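(2Z,6E)-hedycaryol synthase (Kitasatospora setae, PDB 4MC3) catalyses the magnesium-dependent 1,11-cyclization of (2E,6E)-farnesyl diphosphate, with water, to (2Z,6E)-hedycaryol and diphosphate. Local coordinates at residues 11-16 and 300-305; 58-62 and 294-298; 138-142 and 186-190; 104-109 and 146-151; 73-77 and 126-130. All blocks are in the same frame, centred on the assembly; numbering follows the deposited sequence.

Contact 1 (11-16 and 300-305)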
# COMPACT_ATOMS: atom_id res chain seq x y z
N VAL A 11 7.23 17.47 -1.02
CA VAL A 11 7.97 16.39 -0.41
C VAL A 11 9.44 16.50 -0.85
O VAL A 11 9.72 16.67 -2.04
CB VAL A 11 7.38 15.01 -0.84
CG1 VAL A 11 8.14 13.92 -0.18
CG2 VAL A 11 5.92 14.93 -0.44
N PRO A 12 10.38 16.42 0.09
CA PRO A 12 11.80 16.71 -0.23
C PRO A 12 12.55 15.59 -0.92
O PRO A 12 13.64 15.82 -1.45
CB PRO A 12 12.42 16.94 1.14
CG PRO A 12 11.53 16.26 2.09
CD PRO A 12 10.16 16.41 1.54
N PHE A 13 11.98 14.39 -0.91
CA PHE A 13 12.68 13.20 -1.36
C PHE A 13 12.69 13.16 -2.89
O PHE A 13 11.70 13.53 -3.53
CB PHE A 13 11.99 11.94 -0.78
CG PHE A 13 11.77 12.00 0.71
CD1 PHE A 13 12.84 12.12 1.61
CD2 PHE A 13 10.48 12.00 1.23
CE1 PHE A 13 12.61 12.23 2.99
CE2 PHE A 13 10.26 12.09 2.60
CZ PHE A 13 11.32 12.21 3.48
N PRO A 14 13.82 12.71 -3.49
CA PRO A 14 13.83 12.64 -4.93
C PRO A 14 12.72 11.75 -5.50
O PRO A 14 12.30 10.76 -4.86
CB PRO A 14 15.24 12.10 -5.26
CG PRO A 14 16.07 12.46 -4.08
CD PRO A 14 15.12 12.37 -2.89
N LEU A 15 12.26 12.12 -6.69
CA LEU A 15 11.30 11.34 -7.44
C LEU A 15 12.06 10.27 -8.22
O LEU A 15 12.80 10.57 -9.11
CB LEU A 15 10.46 12.19 -8.39
CG LEU A 15 9.47 11.45 -9.27
CD1 LEU A 15 8.39 10.86 -8.38
CD2 LEU A 15 8.84 12.36 -10.31
N GLU A 16 11.82 9.00 -7.88
CA GLU A 16 12.46 7.82 -8.49
C GLU A 16 11.42 6.93 -9.19
O GLU A 16 10.28 6.81 -8.73
CB GLU A 16 13.16 6.97 -7.42
CG GLU A 16 14.17 7.70 -6.60
CD GLU A 16 14.83 6.84 -5.54
OE1 GLU A 16 14.84 5.59 -5.59
OE2 GLU A 16 15.46 7.44 -4.67
N ALA A 300 10.33 6.42 2.03
CA ALA A 300 10.36 7.86 1.81
C ALA A 300 10.15 8.28 0.33
O ALA A 300 9.37 9.19 0.05
CB ALA A 300 11.64 8.43 2.34
N ALA A 301 10.83 7.61 -0.60
CA ALA A 301 10.65 7.85 -2.03
C ALA A 301 9.22 7.78 -2.40
O ALA A 301 8.77 8.53 -3.22
CB ALA A 301 11.45 6.83 -2.86
N ASN A 302 8.48 6.81 -1.83
CA ASN A 302 7.07 6.65 -2.20
C ASN A 302 6.21 7.88 -1.86
O ASN A 302 5.19 8.09 -2.53
CB ASN A 302 6.49 5.40 -1.51
CG ASN A 302 6.64 4.18 -2.34
OD1 ASN A 302 7.72 3.51 -2.35
ND2 ASN A 302 5.61 3.89 -3.07
N LEU A 303 6.60 8.65 -0.85
CA LEU A 303 5.81 9.90 -0.61
C LEU A 303 5.86 10.85 -1.84
O LEU A 303 4.85 11.41 -2.25
CB LEU A 303 6.28 10.60 0.64
CG LEU A 303 5.73 10.06 1.98
CD1 LEU A 303 6.17 8.65 2.34
CD2 LEU A 303 6.08 11.04 3.10
N SER A 304 7.02 10.95 -2.49
CA SER A 304 7.15 11.73 -3.74
C SER A 304 6.51 11.03 -4.90
O SER A 304 5.75 11.64 -5.64
CB SER A 304 8.62 11.99 -4.05
OG SER A 304 9.13 12.93 -3.12
N GLY A 305 6.76 9.71 -5.06
CA GLY A 305 6.22 9.02 -6.23
C GLY A 305 4.72 9.00 -6.23
O GLY A 305 4.09 9.15 -7.28
O HOH W 1 10.05 8.62 -5.67
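Phe13 lays its ring flat on the methyl of Ala300, a bump on the helix: Ala300 CB stands 3.7 Å from the ring centroid, straight over the face, a CH-pi contact. Pro12 CG lies over the other face, so the ring is held between its own loop and helix 286-309. Alanine suits position 300 because a single methyl lets the ring come down close to the helix backbone. The ring edge adds a looser touch, with Phe13 CE2 4.3 Å from Leu303 CD2.

One turn along the helix, Val11 is the next projection from the loop. Its CG1 branch, anti to the backbone N (chi1 -179°), reaches between Leu303 CB at 3.9 Å and Ser304 OG. The same serine hydroxyl donates a 2.7 Å hydrogen bond from OG to Phe13 O, tilted 34° from the carbonyl plane; a small polar residue can thus serve the loop backbone from within a buried surface. Farther on, Leu15 CD1 drops to 3.6 Å from Gly305 CA, where the helix has no side chain in the way. Beside Leu15, water 1 accepts from Glu16 N and lies within hydrogen-bonding distance of Pro14 O and Ala301 O.

The Phe13 side chain also touches Leu265 and Leu269 of helix 250-282. The arrangement is an irregular N-terminal segment strapped across the last helix of a class I terpene synthase alpha-helical fold.

Contact 2 (58-62 and 294-298); sequences YVWPR and DYAAN
Pro61 and Asn298 form the close-packed half of this contact, in which the turn ending helix 52-59 meets helix 286-309 of the all-helical class I terpene synthase fold. The Asn298 side chain, with CG anti to the backbone N (chi1 -171°), leaves its helix so that its end abuts Pro61 CD and CG, and it also comes close to Val59 O. Proline fits a chain that has just left helical geometry at Trp60. Trp60 itself turns from helix 286-309 into the interior, where its indole NH is bonded to Leu184 O and Val59 CG1 covers one ring face.

Toward solvent the packing gives way to charge. Arg62, exposed and extended from CG to NE, passes Ala297, whose CB lies 3.8 Å from Arg62 NH1; a methyl here leaves space for the guanidinium. The arginine is shared, since its NE pairs with Glu16, while Asp294 has a second partner in Arg191. The guanidinium of Arg62 and the carboxylate of Asp294 stand 72° apart. They form a salt bridge with a hydrogen bond (N-H...O angle 152°): Arg62 NH1 points in its own plane to Asp294 OD2 at 3.0 Å, meeting that oxygen from above the carboxylate plane.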
# COMPACT_ATOMS: atom_id res chain seq x y z
N TYR A 58 6.60 3.21 -9.51
CA TYR A 58 6.78 4.22 -8.45
C TYR A 58 6.83 3.62 -7.03
O TYR A 58 7.43 4.19 -6.10
CB TYR A 58 5.70 5.28 -8.46
CG TYR A 58 5.83 6.32 -9.56
CD1 TYR A 58 4.87 6.48 -10.52
CD2 TYR A 58 6.97 7.12 -9.64
CE1 TYR A 58 5.00 7.49 -11.51
CE2 TYR A 58 7.14 8.07 -10.63
CZ TYR A 58 6.13 8.26 -11.55
OH TYR A 58 6.30 9.22 -12.53
N VAL A 59 6.19 2.47 -6.85
CA VAL A 59 6.27 1.79 -5.55
C VAL A 59 7.64 1.17 -5.27
O VAL A 59 8.16 1.23 -4.16
CB VAL A 59 5.16 0.69 -5.40
CG1 VAL A 59 5.35 -0.04 -4.08
CG2 VAL A 59 3.77 1.31 -5.50
N TRP A 60 8.21 0.51 -6.30
CA TRP A 60 9.45 -0.21 -6.23
C TRP A 60 10.46 0.32 -7.22
O TRP A 60 10.95 -0.43 -8.06
CB TRP A 60 9.25 -1.73 -6.46
CG TRP A 60 8.25 -2.35 -5.54
CD1 TRP A 60 8.40 -2.63 -4.21
CD2 TRP A 60 6.95 -2.80 -5.89
NE1 TRP A 60 7.24 -3.19 -3.71
CE2 TRP A 60 6.33 -3.29 -4.72
CE3 TRP A 60 6.21 -2.80 -7.09
CZ2 TRP A 60 5.07 -3.83 -4.75
CZ3 TRP A 60 4.94 -3.29 -7.10
CH2 TRP A 60 4.36 -3.80 -5.92
N PRO A 61 10.84 1.62 -7.09
CA PRO A 61 11.78 2.19 -8.08
C PRO A 61 13.13 1.56 -8.15
O PRO A 61 13.78 1.64 -9.20
CB PRO A 61 11.87 3.67 -7.67
CG PRO A 61 11.53 3.64 -6.18
CD PRO A 61 10.41 2.61 -6.11
N ARG A 62 13.58 0.91 -7.06
CA ARG A 62 14.89 0.32 -6.97
C ARG A 62 14.92 -1.19 -7.25
O ARG A 62 15.97 -1.83 -7.13
CB ARG A 62 15.49 0.59 -5.59
CG ARG A 62 15.60 2.12 -5.40
CD ARG A 62 16.08 2.46 -4.00
NE ARG A 62 16.18 3.92 -3.83
CZ ARG A 62 16.90 4.53 -2.87
NH1 ARG A 62 17.57 3.80 -2.01
NH2 ARG A 62 16.97 5.85 -2.81
N ASP A 294 18.03 1.05 3.08
CA ASP A 294 17.54 1.09 1.71
C ASP A 294 15.99 0.94 1.74
O ASP A 294 15.28 1.63 0.98
CB ASP A 294 18.19 -0.02 0.87
CG ASP A 294 18.25 0.26 -0.63
OD1 ASP A 294 19.20 -0.24 -1.28
OD2 ASP A 294 17.37 0.90 -1.21
N TYR A 295 15.49 0.01 2.54
CA TYR A 295 14.03 -0.15 2.68
C TYR A 295 13.39 1.15 3.13
O TYR A 295 12.40 1.59 2.56
CB TYR A 295 13.75 -1.24 3.68
CG TYR A 295 12.33 -1.54 4.05
CD1 TYR A 295 11.63 -2.51 3.38
CD2 TYR A 295 11.71 -0.92 5.10
CE1 TYR A 295 10.35 -2.87 3.78
CE2 TYR A 295 10.42 -1.22 5.49
CZ TYR A 295 9.74 -2.20 4.81
OH TYR A 295 8.50 -2.54 5.28
N ALA A 296 13.94 1.80 4.15
CA ALA A 296 13.38 3.06 4.65
C ALA A 296 13.49 4.22 3.64
O ALA A 296 12.58 5.05 3.50
CB ALA A 296 14.08 3.45 5.93
N ALA A 297 14.56 4.26 2.87
CA ALA A 297 14.65 5.23 1.76
C ALA A 297 13.60 5.02 0.71
O ALA A 297 13.11 5.99 0.08
CB ALA A 297 16.05 5.24 1.12
N ASN A 298 13.22 3.77 0.49
CA ASN A 298 12.16 3.47 -0.48
C ASN A 298 10.79 3.93 0.03
O ASN A 298 9.95 4.42 -0.73
CB ASN A 298 12.13 1.95 -0.81
CG ASN A 298 11.22 1.66 -1.94
OD1 ASN A 298 10.11 1.08 -1.77
ND2 ASN A 298 11.63 2.08 -3.08

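Contact 3 (138-142 and 186-190); sequences WCDAF and DLDEL
Trp138 and Asp186 make the polar link of this contact. The indole NE1 donates to Asp186 O at 2.8 Å, with an N-H...O angle of 150° and the oxygen close to the ring plane. That carbonyl also accepts from Glu189 N, the two donors arriving from opposite faces of its plane, so the oxygen is gripped twice, once by an i+3 backbone bond. Tryptophan suits the place because it brings a donor on a broad apolar plate.

Among the charged groups, Glu189 stands with its carboxylate perpendicular to the indole, OE2 at the ring edge 3.5 Å from Trp138 CD1; its charge is answered by Arg201. Asp186 OD2 is bonded to His145 and lies 3.4 Å from Phe142 CA.

The apolar contacts complete the joint. Leu190 CD1 covers the rim of one indole face, 3.6 Å from Trp138 CZ2, while Phe142 CB lies over the opposite face. Leu187 fits between the two aromatic residues, its CG 3.8 Å from Phe142 CE1 and its CD2 4.0 Å from Trp138 CH2.

Helix 136-160 is thereby joined to helix 181-188 and the 3-10 residues that follow, with Trp74 of helix 65-84 and Trp127 of helix 118-131 packed against the Phe142 ring.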
# COMPACT_ATOMS: atom_id res chain seq x y z
N TRP A 138 8.71 -13.24 7.20
CA TRP A 138 8.24 -12.34 6.12
C TRP A 138 6.86 -12.72 5.62
O TRP A 138 5.99 -11.91 5.46
CB TRP A 138 9.24 -12.31 4.97
CG TRP A 138 8.78 -11.38 3.87
CD1 TRP A 138 9.03 -10.05 3.81
CD2 TRP A 138 8.00 -11.71 2.74
NE1 TRP A 138 8.40 -9.51 2.72
CE2 TRP A 138 7.76 -10.50 2.04
CE3 TRP A 138 7.40 -12.89 2.26
CZ2 TRP A 138 6.98 -10.45 0.92
CZ3 TRP A 138 6.59 -12.83 1.14
CH2 TRP A 138 6.38 -11.58 0.46
N CYS A 139 6.64 -14.01 5.39
CA CYS A 139 5.36 -14.50 4.89
C CYS A 139 4.25 -14.12 5.85
O CYS A 139 3.19 -13.66 5.45
CB CYS A 139 5.37 -16.01 4.62
SG CYS A 139 6.45 -16.56 3.30
N ASP A 140 4.50 -14.31 7.14
CA ASP A 140 3.49 -13.99 8.14
C ASP A 140 3.19 -12.46 8.14
O ASP A 140 2.03 -12.04 8.33
CB ASP A 140 3.97 -14.41 9.52
CG ASP A 140 3.91 -15.89 9.75
OD1 ASP A 140 3.28 -16.63 8.97
OD2 ASP A 140 4.47 -16.32 10.77
N ALA A 141 4.22 -11.63 7.96
CA ALA A 141 4.05 -10.16 7.95
C ALA A 141 3.23 -9.77 6.74
O ALA A 141 2.26 -9.01 6.85
CB ALA A 141 5.39 -9.48 7.92
N PHE A 142 3.56 -10.33 5.58
CA PHE A 142 2.83 -10.03 4.33
C PHE A 142 1.37 -10.47 4.46
O PHE A 142 0.47 -9.66 4.15
CB PHE A 142 3.47 -10.74 3.11
CG PHE A 142 2.73 -10.48 1.85
CD1 PHE A 142 3.04 -9.38 1.06
CD2 PHE A 142 1.67 -11.28 1.45
CE1 PHE A 142 2.35 -9.10 -0.08
CE2 PHE A 142 0.91 -10.98 0.31
CZ PHE A 142 1.29 -9.91 -0.50
N ASP A 186 6.23 -4.57 2.06
CA ASP A 186 6.74 -5.90 2.32
C ASP A 186 7.40 -6.51 1.07
O ASP A 186 8.43 -7.20 1.14
CB ASP A 186 5.63 -6.84 2.81
CG ASP A 186 5.09 -6.50 4.19
OD1 ASP A 186 5.80 -5.92 5.02
OD2 ASP A 186 3.89 -6.85 4.40
N LEU A 187 6.79 -6.34 -0.11
CA LEU A 187 7.34 -6.87 -1.33
C LEU A 187 8.66 -6.25 -1.73
O LEU A 187 9.45 -6.89 -2.47
CB LEU A 187 6.30 -6.80 -2.47
CG LEU A 187 5.05 -7.69 -2.39
CD1 LEU A 187 3.94 -7.30 -3.32
CD2 LEU A 187 5.46 -9.18 -2.64
N ASP A 188 8.95 -5.03 -1.27
CA ASP A 188 10.23 -4.41 -1.54
C ASP A 188 11.39 -5.22 -0.94
O ASP A 188 12.52 -5.15 -1.44
CB ASP A 188 10.28 -2.99 -1.01
CG ASP A 188 11.47 -2.17 -1.54
OD1 ASP A 188 11.74 -2.25 -2.75
OD2 ASP A 188 12.14 -1.48 -0.71
N GLU A 189 11.13 -6.04 0.08
CA GLU A 189 12.20 -6.82 0.69
C GLU A 189 12.77 -7.84 -0.32
O GLU A 189 13.91 -8.25 -0.17
CB GLU A 189 11.75 -7.51 1.94
CG GLU A 189 11.33 -6.58 3.04
CD GLU A 189 11.17 -7.28 4.39
OE1 GLU A 189 12.06 -8.09 4.76
OE2 GLU A 189 10.15 -7.02 5.09
N LEU A 190 12.00 -8.23 -1.33
CA LEU A 190 12.45 -9.20 -2.30
C LEU A 190 13.66 -8.68 -3.09
O LEU A 190 14.45 -9.49 -3.60
CB LEU A 190 11.34 -9.59 -3.23
CG LEU A 190 10.40 -10.69 -2.74
CD1 LEU A 190 9.67 -10.43 -1.48
CD2 LEU A 190 9.34 -11.03 -3.76

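Contact 4 (104-109 and 146-151); sequences LRGTLH and FEAFLQ
The backbones come nearest at Arg105 and Glu147, whose CA atoms lie 6.3 Å apart, where residues 104-109 run beside helix 136-160. Glu147 is the hub. Its chain, extended beyond CG, takes the carboxylate to His109, whose NE2 donates to Glu147 OE2 at 2.7 Å. The approach is on the syn side of the oxygen, 34° out of the carboxylate plane, with the acceptor near the imidazole plane. Arg105 bends at chi3 (71°), which lays its guanidinium across the glutamate with Glu147 CB over one face. Arg105 NH2 makes a long salt bridge of 3.8 Å to Glu147 OE1, and Arg105 NH1 donates at 2.7 Å to Gln151 OE1 from above the amide plane.

Below this polar rim lie leucines, whose branched ends suit the space between helices. Leu108 CD1 touches the edge of the Phe146 ring at 4.0 Å and the Glu147 CG methylene at 3.8 Å. Leu150 CD1 meets Leu104 CB and the aliphatic Arg105 CG. Elsewhere on the same helix, Phe149 touches the bound nerolidol and is important for stabilizing the cation at C-11.

Two basic groups around one carboxylate would be expected to keep Glu147 ionised and, probably, to favour a protonated His109.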
# COMPACT_ATOMS: atom_id res chain seq x y z
N LEU A 104 -11.33 -14.97 -0.33
CA LEU A 104 -9.97 -14.54 -0.69
C LEU A 104 -8.98 -14.80 0.47
O LEU A 104 -7.87 -15.33 0.28
CB LEU A 104 -9.99 -13.07 -1.09
CG LEU A 104 -10.68 -12.77 -2.43
CD1 LEU A 104 -10.94 -11.29 -2.60
CD2 LEU A 104 -9.92 -13.30 -3.63
N ARG A 105 -9.36 -14.42 1.67
CA ARG A 105 -8.54 -14.58 2.85
C ARG A 105 -8.17 -16.04 3.06
O ARG A 105 -7.02 -16.39 3.43
CB ARG A 105 -9.25 -14.05 4.09
CG ARG A 105 -9.23 -12.55 4.21
CD ARG A 105 -10.01 -12.11 5.44
NE ARG A 105 -9.23 -12.49 6.60
CZ ARG A 105 -9.21 -11.87 7.76
NH1 ARG A 105 -9.98 -10.82 7.99
NH2 ARG A 105 -8.40 -12.34 8.69
N GLY A 106 -9.15 -16.90 2.84
CA GLY A 106 -9.01 -18.33 2.95
C GLY A 106 -7.91 -18.86 2.06
O GLY A 106 -7.16 -19.77 2.48
N THR A 107 -7.80 -18.30 0.84
CA THR A 107 -6.80 -18.77 -0.13
C THR A 107 -5.39 -18.64 0.42
O THR A 107 -4.49 -19.41 0.04
CB THR A 107 -6.91 -18.17 -1.56
OG1 THR A 107 -6.42 -16.82 -1.59
CG2 THR A 107 -8.32 -18.23 -2.11
N LEU A 108 -5.19 -17.70 1.32
CA LEU A 108 -3.84 -17.41 1.88
C LEU A 108 -3.42 -18.45 2.89
O LEU A 108 -2.28 -18.46 3.34
CB LEU A 108 -3.77 -16.04 2.49
CG LEU A 108 -4.24 -14.98 1.51
CD1 LEU A 108 -4.26 -13.69 2.29
CD2 LEU A 108 -3.25 -14.98 0.32
N HIS A 109 -4.36 -19.33 3.23
CA HIS A 109 -4.14 -20.41 4.17
C HIS A 109 -4.36 -21.77 3.55
O HIS A 109 -4.43 -22.75 4.26
CB HIS A 109 -5.04 -20.14 5.37
CG HIS A 109 -4.72 -18.84 6.03
ND1 HIS A 109 -3.59 -18.66 6.81
CD2 HIS A 109 -5.30 -17.62 5.93
CE1 HIS A 109 -3.53 -17.41 7.22
NE2 HIS A 109 -4.56 -16.75 6.70
N PHE A 146 -1.77 -8.00 4.10
CA PHE A 146 -2.69 -8.23 3.00
C PHE A 146 -4.10 -8.51 3.50
O PHE A 146 -5.10 -8.01 2.96
CB PHE A 146 -2.14 -9.25 2.04
CG PHE A 146 -2.87 -9.25 0.71
CD1 PHE A 146 -2.54 -8.28 -0.21
CD2 PHE A 146 -3.88 -10.18 0.38
CE1 PHE A 146 -3.21 -8.22 -1.42
CE2 PHE A 146 -4.54 -10.07 -0.83
CZ PHE A 146 -4.18 -9.13 -1.73
N GLU A 147 -4.20 -9.34 4.54
CA GLU A 147 -5.48 -9.63 5.16
C GLU A 147 -6.09 -8.38 5.77
O GLU A 147 -7.29 -8.19 5.64
CB GLU A 147 -5.42 -10.75 6.22
CG GLU A 147 -5.20 -12.12 5.59
CD GLU A 147 -5.25 -13.27 6.55
OE1 GLU A 147 -4.85 -13.14 7.69
OE2 GLU A 147 -5.70 -14.32 6.12
N ALA A 148 -5.27 -7.55 6.41
CA ALA A 148 -5.76 -6.27 6.98
C ALA A 148 -6.36 -5.41 5.82
O ALA A 148 -7.40 -4.82 5.96
CB ALA A 148 -4.69 -5.51 7.72
N PHE A 149 -5.64 -5.31 4.71
CA PHE A 149 -6.11 -4.60 3.49
C PHE A 149 -7.46 -5.16 3.06
O PHE A 149 -8.41 -4.42 2.87
CB PHE A 149 -5.03 -4.73 2.40
CG PHE A 149 -5.49 -4.37 1.05
CD1 PHE A 149 -5.56 -3.04 0.62
CD2 PHE A 149 -5.77 -5.39 0.14
CE1 PHE A 149 -6.01 -2.76 -0.67
CE2 PHE A 149 -6.20 -5.11 -1.09
CZ PHE A 149 -6.35 -3.82 -1.51
N LEU A 150 -7.58 -6.49 2.93
CA LEU A 150 -8.82 -7.10 2.43
C LEU A 150 -9.99 -6.81 3.42
O LEU A 150 -11.08 -6.47 3.00
CB LEU A 150 -8.64 -8.60 2.28
CG LEU A 150 -7.75 -9.03 1.10
CD1 LEU A 150 -7.63 -10.53 1.15
CD2 LEU A 150 -8.27 -8.56 -0.21
N GLN A 151 -9.69 -6.89 4.69
CA GLN A 151 -10.70 -6.70 5.74
C GLN A 151 -11.28 -5.32 5.74
O GLN A 151 -12.46 -5.13 6.13
CB GLN A 151 -10.17 -7.06 7.09
CG GLN A 151 -11.26 -7.20 8.19
CD GLN A 151 -12.25 -8.35 7.95
OE1 GLN A 151 -12.04 -9.27 7.10
NE2 GLN A 151 -13.37 -8.30 8.66

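Contact 5 (73-77 and 126-130); sequences KWIAL and LWQET
Leu126 sets its CD2 methyl over the five-membered ring of Trp74, 3.5 Å from the centroid and 7° off the normal, a CH-pi contact that covers one indole face. The same methyl touches Leu77 CD2 at 3.9 Å, while the other branch of Leu126, CD1, lies against Lys73 CB. One leucine therefore fills the hollow made by Lys73, Trp74 and Leu77, which share one side of the helix, a place that suits a forked side chain. With CG anti to the backbone N, chi1 -178° carries its fork toward helix 65-84.

At the indole edge, Trp74 NE1 donates to Thr130 OG1 at 3.0 Å, the N-H...O angle being 151° and the oxygen in the ring plane. Threonine serves here as a relay: the OG1 that accepts from the indole donates in turn to Leu126 O at 2.8 Å, a bond that fixes the rotation of the hydroxyl. Face and edge of the indole are thus both held from helix 118-131. Farther along the ring, Trp74 CZ2 reaches Trp127 CE3 at 4.0 Å.

Outward, the charged ends close the joint. Lys73, extended beyond CG, comes within 3.8 Å of Glu129 OE2 from its NZ, a long salt bridge; water 2 accepts from Lys73 NZ at 2.8 Å and lies, at a doubtfully short distance, by Glu129 OE1.

In the second shell, Phe146 of helix 136-160 sets an edge-to-face contact with Trp74. Segments 73-77 and 126-130 run nearly antiparallel. The Trp74 side chain lies about 8 Å from the nerolidol bound in the class I terpene synthase pocket, a ligand that the next residue, Ile75, touches.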
# COMPACT_ATOMS: atom_id res chain seq x y z
N LYS A 73 2.16 -8.08 -10.66
CA LYS A 73 1.12 -9.10 -10.60
C LYS A 73 0.19 -8.86 -9.39
O LYS A 73 -1.03 -8.93 -9.52
CB LYS A 73 1.74 -10.52 -10.54
CG LYS A 73 2.50 -10.89 -11.83
CD LYS A 73 3.12 -12.25 -11.73
CE LYS A 73 3.90 -12.57 -12.98
NZ LYS A 73 4.68 -13.86 -12.81
N TRP A 74 0.78 -8.56 -8.23
CA TRP A 74 -0.04 -8.22 -7.05
C TRP A 74 -0.92 -6.99 -7.27
O TRP A 74 -2.08 -6.98 -6.86
CB TRP A 74 0.85 -8.11 -5.80
CG TRP A 74 1.26 -9.40 -5.26
CD1 TRP A 74 2.39 -10.07 -5.53
CD2 TRP A 74 0.51 -10.24 -4.39
NE1 TRP A 74 2.42 -11.28 -4.87
CE2 TRP A 74 1.27 -11.39 -4.14
CE3 TRP A 74 -0.72 -10.10 -3.73
CZ2 TRP A 74 0.79 -12.46 -3.34
CZ3 TRP A 74 -1.18 -11.11 -2.95
CH2 TRP A 74 -0.45 -12.29 -2.75
N ILE A 75 -0.36 -5.95 -7.87
CA ILE A 75 -1.16 -4.74 -8.14
C ILE A 75 -2.29 -5.02 -9.13
O ILE A 75 -3.42 -4.60 -8.92
CB ILE A 75 -0.27 -3.58 -8.58
CG1 ILE A 75 0.66 -3.13 -7.42
CG2 ILE A 75 -1.13 -2.44 -9.08
CD1 ILE A 75 1.63 -2.03 -7.82
N ALA A 76 -2.00 -5.76 -10.19
CA ALA A 76 -3.05 -6.09 -11.16
C ALA A 76 -4.14 -6.93 -10.52
O ALA A 76 -5.33 -6.70 -10.77
CB ALA A 76 -2.44 -6.84 -12.33
N LEU A 77 -3.75 -7.92 -9.73
CA LEU A 77 -4.74 -8.73 -9.03
C LEU A 77 -5.61 -7.89 -8.11
O LEU A 77 -6.83 -8.10 -8.05
CB LEU A 77 -4.06 -9.85 -8.31
CG LEU A 77 -4.96 -10.78 -7.51
CD1 LEU A 77 -5.91 -11.59 -8.35
CD2 LEU A 77 -4.05 -11.67 -6.67
N LEU A 126 -0.77 -17.15 -6.96
CA LEU A 126 0.19 -16.05 -6.85
C LEU A 126 0.83 -16.12 -5.46
O LEU A 126 2.04 -15.94 -5.29
CB LEU A 126 -0.44 -14.70 -7.10
CG LEU A 126 0.53 -13.51 -7.06
CD1 LEU A 126 1.65 -13.65 -8.09
CD2 LEU A 126 -0.21 -12.21 -7.29
N TRP A 127 0.04 -16.37 -4.43
CA TRP A 127 0.60 -16.54 -3.08
C TRP A 127 1.54 -17.73 -3.00
O TRP A 127 2.61 -17.61 -2.41
CB TRP A 127 -0.49 -16.57 -2.00
CG TRP A 127 0.06 -16.80 -0.62
CD1 TRP A 127 -0.21 -17.85 0.19
CD2 TRP A 127 1.06 -16.01 0.05
NE1 TRP A 127 0.54 -17.73 1.34
CE2 TRP A 127 1.36 -16.65 1.25
CE3 TRP A 127 1.76 -14.87 -0.29
CZ2 TRP A 127 2.29 -16.13 2.14
CZ3 TRP A 127 2.69 -14.35 0.59
CH2 TRP A 127 2.97 -15.01 1.77
N GLN A 128 1.17 -18.87 -3.59
CA GLN A 128 2.09 -19.99 -3.61
C GLN A 128 3.45 -19.62 -4.20
O GLN A 128 4.53 -19.97 -3.62
CB GLN A 128 1.50 -21.22 -4.35
CG GLN A 128 2.39 -22.49 -4.25
CD GLN A 128 3.58 -22.59 -5.24
OE1 GLN A 128 3.69 -21.86 -6.26
NE2 GLN A 128 4.50 -23.51 -4.93
N GLU A 129 3.45 -18.92 -5.32
CA GLU A 129 4.68 -18.48 -5.99
C GLU A 129 5.48 -17.50 -5.13
O GLU A 129 6.70 -17.55 -5.04
CB GLU A 129 4.37 -17.89 -7.36
CG GLU A 129 5.55 -17.20 -8.06
CD GLU A 129 5.24 -16.52 -9.40
OE1 GLU A 129 4.06 -16.47 -9.85
OE2 GLU A 129 6.22 -16.01 -10.02
N THR A 130 4.78 -16.57 -4.50
CA THR A 130 5.41 -15.54 -3.70
C THR A 130 6.04 -16.11 -2.42
O THR A 130 7.15 -15.70 -2.01
CB THR A 130 4.34 -14.46 -3.42
OG1 THR A 130 3.86 -13.90 -4.67
CG2 THR A 130 4.95 -13.31 -2.62
O HOH W 2 3.41 -16.31 -12.31

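From the N terminus, contact 1 closes the widest loop, binding residues 11-16 to the last helix, 286-309. Contact 2 closes a slightly smaller loop within it, from the end of helix 52-59 to the same helix; the two touch directly. Contacts 3, 4 and 5 all lie inside that second loop. Contact 5 opens first, joining helices 65-84 and 118-131, and crosses contact 4, which joins 95-107 to 136-160. Contact 4 also crosses contact 3, which links 136-160 to 181-188, whereas contacts 5 and 3 follow in series. Trp60 touches both contact 3 and contact 5, connecting the terminal pair to the inner helices.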